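Local coordinates for uncharacterized protein ScGH5_18 (PDB 7LR8) that probably hydrolyses the Manβ1-4GlcNAc linkage as a family GH5 glycosidase of bacterial N-glycan degradation, here seen as an engineered variant with that disaccharide bound, at residues B[234-248]-B[376-390]. The protein carries 1 engineered substitution. Sequence-based numbering, arbitrary orientation.
Sequences RYGTRSTATAQHAAY and CAPGGAVFEAFMRLT
Y248 reaches out of helix 240-253 as a knob into a hole formed by V382, F383, F386 and M387 of helix 381-391, where the (β/α)8 barrel meets the smaller C-terminal α/β domain. Their short segments here cross nearly perpendicularly, at 101°, with axes 10.0 Å apart. A chi1 of 171°, turning CG away from the backbone N, carries the tyrosine ring obliquely over F386, setting Y248 CD1 above one face, 3.4 Å from F386 CD1. Y248 OH donates a hydrogen bond to C376 O at 2.7 Å, in the carbonyl plane and on a lone pair, suiting tyrosine to a buried, polar-ended place. A phenylalanine here would probably leave C376 O without this donor. F383 is the reciprocal knob, among Y235, A241, H245 and Y248; its plane lies nearly parallel to the Y235 ring but slid aside. Small A241 lets M387 lie close, and the flexible thioether brings M387 CE within 3.7 Å of Y248 CB. At the margin, Y235 OH lies 2.4 Å from E384 OE2, probably hydrogen-bonded, though so short a separation is doubtful. Glycine suits G379, where phi is positive and a CB would strike R234, and G379 N donates to Y235 OH at 2.9 Å.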
ATOM      1  N   ARG B 234     -13.421   5.262 -31.622  1.00 30.95           N
ATOM      2  CA  ARG B 234     -13.134   5.709 -32.979  1.00 35.78           C
ATOM      3  C   ARG B 234     -14.029   5.043 -34.014  1.00 31.26           C
ATOM      4  O   ARG B 234     -14.535   5.713 -34.920  1.00 34.31           O
ATOM      5  CB  ARG B 234     -11.663   5.436 -33.314  1.00 37.31           C
ATOM      6  CG  ARG B 234     -11.273   5.838 -34.726  1.00 50.06           C
ATOM      7  CD  ARG B 234      -9.781   5.685 -34.934  1.00 59.61           C
ATOM      8  NE  ARG B 234      -9.023   6.449 -33.950  1.00 66.58           N
ATOM      9  CZ  ARG B 234      -8.399   7.593 -34.209  1.00 69.08           C
ATOM     10  NH1 ARG B 234      -8.439   8.111 -35.429  1.00 69.79           N
ATOM     11  NH2 ARG B 234      -7.731   8.217 -33.247  1.00 69.81           N
ATOM     12  N   TYR B 235     -14.241   3.733 -33.887  1.00 27.75           N
ATOM     13  CA  TYR B 235     -14.957   2.959 -34.896  1.00 27.94           C
ATOM     14  C   TYR B 235     -16.396   2.641 -34.519  1.00 37.96           C
ATOM     15  O   TYR B 235     -17.201   2.352 -35.413  1.00 33.11           O
ATOM     16  CB  TYR B 235     -14.189   1.660 -35.175  1.00 29.10           C
ATOM     17  CG  TYR B 235     -12.767   1.942 -35.600  1.00 26.21           C
ATOM     18  CD1 TYR B 235     -12.495   2.451 -36.866  1.00 35.43           C
ATOM     19  CD2 TYR B 235     -11.703   1.748 -34.723  1.00 25.42           C
ATOM     20  CE1 TYR B 235     -11.202   2.734 -37.264  1.00 31.64           C
ATOM     21  CE2 TYR B 235     -10.397   2.032 -35.110  1.00 28.78           C
ATOM     22  CZ  TYR B 235     -10.156   2.524 -36.380  1.00 34.65           C
ATOM     23  OH  TYR B 235      -8.875   2.807 -36.785  1.00 32.49           O
ATOM     24  N   GLY B 236     -16.738   2.691 -33.244  1.00 27.60           N
ATOM     25  CA  GLY B 236     -18.101   2.515 -32.785  1.00 28.25           C
ATOM     26  C   GLY B 236     -18.296   1.174 -32.099  1.00 26.94           C
ATOM     27  O   GLY B 236     -17.619   0.184 -32.402  1.00 26.49           O
ATOM     28  N   THR B 237     -19.261   1.135 -31.175  1.00 28.26           N
ATOM     29  CA  THR B 237     -19.566  -0.087 -30.431  1.00 29.25           C
ATOM     30  C   THR B 237     -19.819  -1.282 -31.347  1.00 32.28           C
ATOM     31  O   THR B 237     -19.331  -2.390 -31.098  1.00 34.68           O
ATOM     32  CB  THR B 237     -20.798   0.137 -29.555  1.00 40.63           C
ATOM     33  OG1 THR B 237     -20.561   1.208 -28.635  1.00 44.11           O
ATOM     34  CG2 THR B 237     -21.123  -1.136 -28.799  1.00 42.66           C
ATOM     35  N   ARG B 238     -20.621  -1.085 -32.392  1.00 29.90           N
ATOM     36  CA  ARG B 238     -21.097  -2.188 -33.217  1.00 32.12           C
ATOM     37  C   ARG B 238     -20.267  -2.377 -34.480  1.00 31.49           C
ATOM     38  O   ARG B 238     -20.740  -2.995 -35.436  1.00 39.87           O
ATOM     39  CB  ARG B 238     -22.572  -1.980 -33.569  1.00 33.35           C
ATOM     40  CG  ARG B 238     -23.499  -2.046 -32.367  1.00 37.27           C
ATOM     41  CD  ARG B 238     -24.866  -2.601 -32.768  1.00 49.80           C
ATOM     42  NE  ARG B 238     -25.743  -2.811 -31.619  1.00 60.27           N
ATOM     43  CZ  ARG B 238     -26.547  -1.880 -31.115  1.00 70.96           C
ATOM     44  NH1 ARG B 238     -26.590  -0.675 -31.666  1.00 76.40           N
ATOM     45  NH2 ARG B 238     -27.319  -2.154 -30.070  1.00 72.64           N
ATOM     46  N   SER B 239     -19.038  -1.874 -34.490  1.00 31.15           N
ATOM     47  CA  SER B 239     -18.190  -1.918 -35.669  1.00 28.86           C
ATOM     48  C   SER B 239     -17.474  -3.260 -35.785  1.00 33.55           C
ATOM     49  O   SER B 239     -17.337  -4.017 -34.818  1.00 25.78           O
ATOM     50  CB  SER B 239     -17.150  -0.799 -35.616  1.00 29.06           C
ATOM     51  OG  SER B 239     -16.282  -0.976 -34.495  1.00 29.19           O
ATOM     52  N   THR B 240     -16.993  -3.535 -36.997  1.00 33.91           N
ATOM     53  CA  THR B 240     -16.144  -4.700 -37.211  1.00 31.53           C
ATOM     54  C   THR B 240     -14.885  -4.623 -36.354  1.00 30.95           C
ATOM     55  O   THR B 240     -14.463  -5.630 -35.768  1.00 27.75           O
ATOM     56  CB  THR B 240     -15.788  -4.811 -38.696  1.00 38.33           C
ATOM     57  OG1 THR B 240     -16.989  -4.880 -39.478  1.00 39.23           O
ATOM     58  CG2 THR B 240     -14.948  -6.051 -38.961  1.00 41.24           C
ATOM     59  N   ALA B 241     -14.284  -3.429 -36.245  1.00 32.23           N
ATOM     60  CA  ALA B 241     -13.050  -3.286 -35.471  1.00 28.29           C
ATOM     61  C   ALA B 241     -13.266  -3.629 -34.005  1.00 24.71           C
ATOM     62  O   ALA B 241     -12.397  -4.233 -33.365  1.00 26.75           O
ATOM     63  CB  ALA B 241     -12.496  -1.861 -35.593  1.00 30.97           C
ATOM     64  N   THR B 242     -14.414  -3.245 -33.446  1.00 22.67           N
ATOM     65  CA  THR B 242     -14.654  -3.547 -32.042  1.00 21.30           C
ATOM     66  C   THR B 242     -14.841  -5.047 -31.831  1.00 20.95           C
ATOM     67  O   THR B 242     -14.323  -5.608 -30.859  1.00 21.64           O
ATOM     68  CB  THR B 242     -15.858  -2.751 -31.543  1.00 26.34           C
ATOM     69  OG1 THR B 242     -15.508  -1.360 -31.503  1.00 25.52           O
ATOM     70  CG2 THR B 242     -16.267  -3.192 -30.151  1.00 23.42           C
ATOM     71  N   ALA B 243     -15.526  -5.720 -32.761  1.00 21.71           N
ATOM     72  CA  ALA B 243     -15.771  -7.159 -32.623  1.00 22.65           C
ATOM     73  C   ALA B 243     -14.519  -7.983 -32.890  1.00 25.01           C
ATOM     74  O   ALA B 243     -14.394  -9.103 -32.382  1.00 23.58           O
ATOM     75  CB  ALA B 243     -16.882  -7.603 -33.572  1.00 26.59           C
ATOM     76  N   GLN B 244     -13.609  -7.474 -33.710  1.00 20.32           N
ATOM     77  CA  GLN B 244     -12.443  -8.229 -34.131  1.00 19.56           C
ATOM     78  C   GLN B 244     -11.187  -7.831 -33.370  1.00 22.40           C
ATOM     79  O   GLN B 244     -10.099  -8.324 -33.685  1.00 21.87           O
ATOM     80  CB  GLN B 244     -12.233  -8.042 -35.640  1.00 24.82           C
ATOM     81  CG  GLN B 244     -13.331  -8.667 -36.527  1.00 22.33           C
ATOM     82  CD  GLN B 244     -13.114 -10.154 -36.738  1.00 23.35           C
ATOM     83  OE1 GLN B 244     -12.014 -10.668 -36.524  1.00 29.84           O
ATOM     84  NE2 GLN B 244     -14.154 -10.845 -37.175  1.00 33.93           N
ATOM     85  N   HIS B 245     -11.304  -6.947 -32.379  1.00 17.91           N
ATOM     86  CA  HIS B 245     -10.100  -6.425 -31.748  1.00 17.38           C
ATOM     87  C   HIS B 245      -9.285  -7.536 -31.094  1.00 20.23           C
ATOM     88  O   HIS B 245      -8.052  -7.542 -31.178  1.00 18.75           O
ATOM     89  CB  HIS B 245     -10.463  -5.337 -30.733  1.00 17.86           C
ATOM     90  CG  HIS B 245      -9.263  -4.708 -30.093  1.00 19.46           C
ATOM     91  ND1 HIS B 245      -8.644  -5.239 -28.977  1.00 18.73           N
ATOM     92  CD2 HIS B 245      -8.533  -3.625 -30.452  1.00 20.25           C
ATOM     93  CE1 HIS B 245      -7.601  -4.491 -28.663  1.00 19.81           C
ATOM     94  NE2 HIS B 245      -7.504  -3.515 -29.547  1.00 18.34           N
ATOM     95  N   ALA B 246      -9.948  -8.492 -30.449  1.00 21.46           N
ATOM     96  CA  ALA B 246      -9.196  -9.546 -29.773  1.00 19.09           C
ATOM     97  C   ALA B 246      -8.514 -10.477 -30.774  1.00 20.81           C
ATOM     98  O   ALA B 246      -7.363 -10.883 -30.563  1.00 21.30           O
ATOM     99  CB  ALA B 246     -10.113 -10.325 -28.831  1.00 18.21           C
ATOM    100  N   ALA B 247      -9.204 -10.836 -31.866  1.00 22.00           N
ATOM    101  CA  ALA B 247      -8.570 -11.621 -32.924  1.00 21.66           C
ATOM    102  C   ALA B 247      -7.405 -10.860 -33.545  1.00 23.13           C
ATOM    103  O   ALA B 247      -6.390 -11.453 -33.922  1.00 21.22           O
ATOM    104  CB  ALA B 247      -9.602 -11.992 -33.998  1.00 19.07           C
ATOM    105  N   TYR B 248      -7.535  -9.539 -33.669  1.00 17.15           N
ATOM    106  CA  TYR B 248      -6.423  -8.732 -34.163  1.00 20.72           C
ATOM    107  C   TYR B 248      -5.189  -8.869 -33.278  1.00 21.43           C
ATOM    108  O   TYR B 248      -4.070  -9.042 -33.776  1.00 22.48           O
ATOM    109  CB  TYR B 248      -6.837  -7.274 -34.225  1.00 23.59           C
ATOM    110  CG  TYR B 248      -5.703  -6.314 -34.507  1.00 20.06           C
ATOM    111  CD1 TYR B 248      -4.925  -6.447 -35.649  1.00 21.62           C
ATOM    112  CD2 TYR B 248      -5.453  -5.245 -33.666  1.00 21.06           C
ATOM    113  CE1 TYR B 248      -3.900  -5.553 -35.928  1.00 19.70           C
ATOM    114  CE2 TYR B 248      -4.441  -4.341 -33.940  1.00 20.44           C
ATOM    115  CZ  TYR B 248      -3.671  -4.499 -35.068  1.00 23.90           C
ATOM    116  OH  TYR B 248      -2.666  -3.596 -35.342  1.00 24.30           O
ATOM    117  N   CYS B 376       0.132   0.197 -35.230  1.00 22.33           N
ATOM    118  CA  CYS B 376      -0.691  -0.940 -34.851  1.00 24.02           C
ATOM    119  C   CYS B 376      -1.860  -0.550 -33.964  1.00 26.20           C
ATOM    120  O   CYS B 376      -2.763  -1.372 -33.767  1.00 22.97           O
ATOM    121  CB  CYS B 376       0.158  -1.987 -34.125  1.00 24.33           C
ATOM    122  SG  CYS B 376       1.502  -2.666 -35.123  1.00 25.68           S
ATOM    123  N   ALA B 377      -1.853   0.669 -33.421  1.00 21.52           N
ATOM    124  CA  ALA B 377      -2.874   1.124 -32.497  1.00 22.70           C
ATOM    125  C   ALA B 377      -4.132   1.525 -33.253  1.00 23.34           C
ATOM    126  O   ALA B 377      -4.095   1.719 -34.470  1.00 26.71           O
ATOM    127  CB  ALA B 377      -2.352   2.312 -31.691  1.00 23.87           C
ATOM    128  N   PRO B 378      -5.263   1.645 -32.557  1.00 24.34           N
ATOM    129  CA  PRO B 378      -6.466   2.194 -33.200  1.00 28.44           C
ATOM    130  C   PRO B 378      -6.156   3.504 -33.914  1.00 29.93           C
ATOM    131  O   PRO B 378      -5.483   4.384 -33.375  1.00 29.24           O
ATOM    132  CB  PRO B 378      -7.429   2.397 -32.025  1.00 35.09           C
ATOM    133  CG  PRO B 378      -7.022   1.329 -31.035  1.00 30.30           C
ATOM    134  CD  PRO B 378      -5.527   1.197 -31.174  1.00 26.49           C
ATOM    135  N   GLY B 379      -6.642   3.626 -35.151  1.00 28.67           N
ATOM    136  CA  GLY B 379      -6.304   4.755 -35.991  1.00 34.93           C
ATOM    137  C   GLY B 379      -5.053   4.572 -36.825  1.00 32.86           C
ATOM    138  O   GLY B 379      -4.841   5.344 -37.770  1.00 36.38           O
ATOM    139  N   GLY B 380      -4.225   3.561 -36.513  1.00 29.82           N
ATOM    140  CA  GLY B 380      -2.982   3.356 -37.224  1.00 26.99           C
ATOM    141  C   GLY B 380      -3.156   2.598 -38.528  1.00 33.70           C
ATOM    142  O   GLY B 380      -4.158   1.917 -38.761  1.00 27.92           O
ATOM    143  N   ALA B 381      -2.141   2.711 -39.388  1.00 29.13           N
ATOM    144  CA  ALA B 381      -2.266   2.174 -40.741  1.00 29.10           C
ATOM    145  C   ALA B 381      -2.334   0.652 -40.737  1.00 28.06           C
ATOM    146  O   ALA B 381      -3.046   0.062 -41.556  1.00 31.26           O
ATOM    147  CB  ALA B 381      -1.107   2.656 -41.614  1.00 31.72           C
ATOM    148  N   VAL B 382      -1.592  -0.003 -39.839  1.00 23.96           N
ATOM    149  CA  VAL B 382      -1.640  -1.463 -39.754  1.00 22.52           C
ATOM    150  C   VAL B 382      -2.990  -1.914 -39.201  1.00 26.91           C
ATOM    151  O   VAL B 382      -3.632  -2.825 -39.743  1.00 22.61           O
ATOM    152  CB  VAL B 382      -0.464  -1.981 -38.901  1.00 21.60           C
ATOM    153  CG1 VAL B 382      -0.704  -3.405 -38.441  1.00 20.39           C
ATOM    154  CG2 VAL B 382       0.834  -1.890 -39.688  1.00 22.84           C
ATOM    155  N   PHE B 383      -3.444  -1.259 -38.128  1.00 23.04           N
ATOM    156  CA  PHE B 383      -4.738  -1.554 -37.519  1.00 24.29           C
ATOM    157  C   PHE B 383      -5.866  -1.493 -38.545  1.00 22.65           C
ATOM    158  O   PHE B 383      -6.663  -2.430 -38.665  1.00 26.26           O
ATOM    159  CB  PHE B 383      -4.999  -0.557 -36.381  1.00 24.57           C
ATOM    160  CG  PHE B 383      -6.257  -0.827 -35.589  1.00 24.48           C
ATOM    161  CD1 PHE B 383      -7.513  -0.512 -36.101  1.00 26.37           C
ATOM    162  CD2 PHE B 383      -6.178  -1.372 -34.314  1.00 23.19           C
ATOM    163  CE1 PHE B 383      -8.665  -0.758 -35.372  1.00 28.88           C
ATOM    164  CE2 PHE B 383      -7.334  -1.612 -33.568  1.00 25.19           C
ATOM    165  CZ  PHE B 383      -8.574  -1.312 -34.098  1.00 25.34           C
ATOM    166  N   GLU B 384      -5.953  -0.384 -39.285  1.00 24.48           N
ATOM    167  CA  GLU B 384      -7.068  -0.202 -40.214  1.00 26.35           C
ATOM    168  C   GLU B 384      -6.953  -1.133 -41.414  1.00 31.96           C
ATOM    169  O   GLU B 384      -7.969  -1.640 -41.905  1.00 30.71           O
ATOM    170  CB  GLU B 384      -7.151   1.259 -40.661  1.00 31.32           C
ATOM    171  CG  GLU B 384      -7.191   2.226 -39.485  1.00 39.41           C
ATOM    172  CD  GLU B 384      -7.922   3.524 -39.779  1.00 43.70           C
ATOM    173  OE1 GLU B 384      -7.915   3.972 -40.946  1.00 45.64           O
ATOM    174  OE2 GLU B 384      -8.498   4.100 -38.830  1.00 40.65           O
ATOM    175  N   ALA B 385      -5.734  -1.383 -41.899  1.00 27.97           N
ATOM    176  CA  ALA B 385      -5.587  -2.341 -42.994  1.00 29.22           C
ATOM    177  C   ALA B 385      -5.981  -3.746 -42.552  1.00 26.01           C
ATOM    178  O   ALA B 385      -6.571  -4.499 -43.332  1.00 28.79           O
ATOM    179  CB  ALA B 385      -4.158  -2.329 -43.534  1.00 27.08           C
ATOM    180  N   PHE B 386      -5.662  -4.121 -41.312  1.00 23.35           N
ATOM    181  CA  PHE B 386      -6.050  -5.444 -40.824  1.00 21.43           C
ATOM    182  C   PHE B 386      -7.561  -5.571 -40.754  1.00 24.39           C
ATOM    183  O   PHE B 386      -8.126  -6.607 -41.130  1.00 23.04           O
ATOM    184  CB  PHE B 386      -5.435  -5.717 -39.445  1.00 20.00           C
ATOM    185  CG  PHE B 386      -5.708  -7.113 -38.923  1.00 20.21           C
ATOM    186  CD1 PHE B 386      -6.894  -7.404 -38.254  1.00 20.10           C
ATOM    187  CD2 PHE B 386      -4.765  -8.124 -39.079  1.00 19.30           C
ATOM    188  CE1 PHE B 386      -7.149  -8.692 -37.776  1.00 21.17           C
ATOM    189  CE2 PHE B 386      -5.002  -9.416 -38.604  1.00 18.92           C
ATOM    190  CZ  PHE B 386      -6.198  -9.699 -37.950  1.00 22.42           C
ATOM    191  N   MET B 387      -8.232  -4.527 -40.272  1.00 25.14           N
ATOM    192  CA  MET B 387      -9.682  -4.579 -40.161  1.00 23.97           C
ATOM    193  C   MET B 387     -10.351  -4.592 -41.526  1.00 25.99           C
ATOM    194  O   MET B 387     -11.411  -5.206 -41.679  1.00 27.16           O
ATOM    195  CB  MET B 387     -10.188  -3.405 -39.326  1.00 25.02           C
ATOM    196  CG  MET B 387      -9.752  -3.479 -37.860  1.00 23.66           C
ATOM    197  SD  MET B 387     -10.164  -5.080 -37.117  1.00 23.68           S
ATOM    198  CE  MET B 387      -9.415  -4.880 -35.483  1.00 21.65           C
ATOM    199  N   ARG B 388      -9.763  -3.921 -42.521  1.00 26.89           N
ATOM    200  CA  ARG B 388     -10.363  -3.949 -43.852  1.00 29.13           C
ATOM    201  C   ARG B 388     -10.200  -5.325 -44.489  1.00 28.48           C
ATOM    202  O   ARG B 388     -11.148  -5.858 -45.076  1.00 29.81           O
ATOM    203  CB  ARG B 388      -9.751  -2.860 -44.734  1.00 39.37           C
ATOM    204  N   LEU B 389      -9.010  -5.922 -44.367  1.00 26.81           N
ATOM    205  CA  LEU B 389      -8.831  -7.292 -44.841  1.00 27.87           C
ATOM    206  C   LEU B 389      -9.789  -8.236 -44.130  1.00 25.71           C
ATOM    207  O   LEU B 389     -10.335  -9.163 -44.744  1.00 26.54           O
ATOM    208  CB  LEU B 389      -7.386  -7.743 -44.619  1.00 25.21           C
ATOM    209  CG  LEU B 389      -6.320  -7.182 -45.553  1.00 26.50           C
ATOM    210  CD1 LEU B 389      -4.941  -7.481 -44.980  1.00 25.45           C
ATOM    211  CD2 LEU B 389      -6.474  -7.767 -46.947  1.00 28.62           C
ATOM    212  N   THR B 390      -9.986  -8.022 -42.825  1.00 24.44           N
ATOM    213  CA  THR B 390     -10.892  -8.863 -42.055  1.00 24.13           C
ATOM    214  C   THR B 390     -12.326  -8.720 -42.553  1.00 26.13           C
ATOM    215  O   THR B 390     -13.033  -9.716 -42.746  1.00 26.71           O
ATOM    216  CB  THR B 390     -10.809  -8.509 -40.574  1.00 23.00           C
ATOM    217  OG1 THR B 390      -9.529  -8.903 -40.061  1.00 22.52           O
ATOM    218  CG2 THR B 390     -11.910  -9.232 -39.804  1.00 26.56           C
TER
HETATM  219  O   HOH W   1      -9.448 -11.219 -38.558  1.00 21.83           O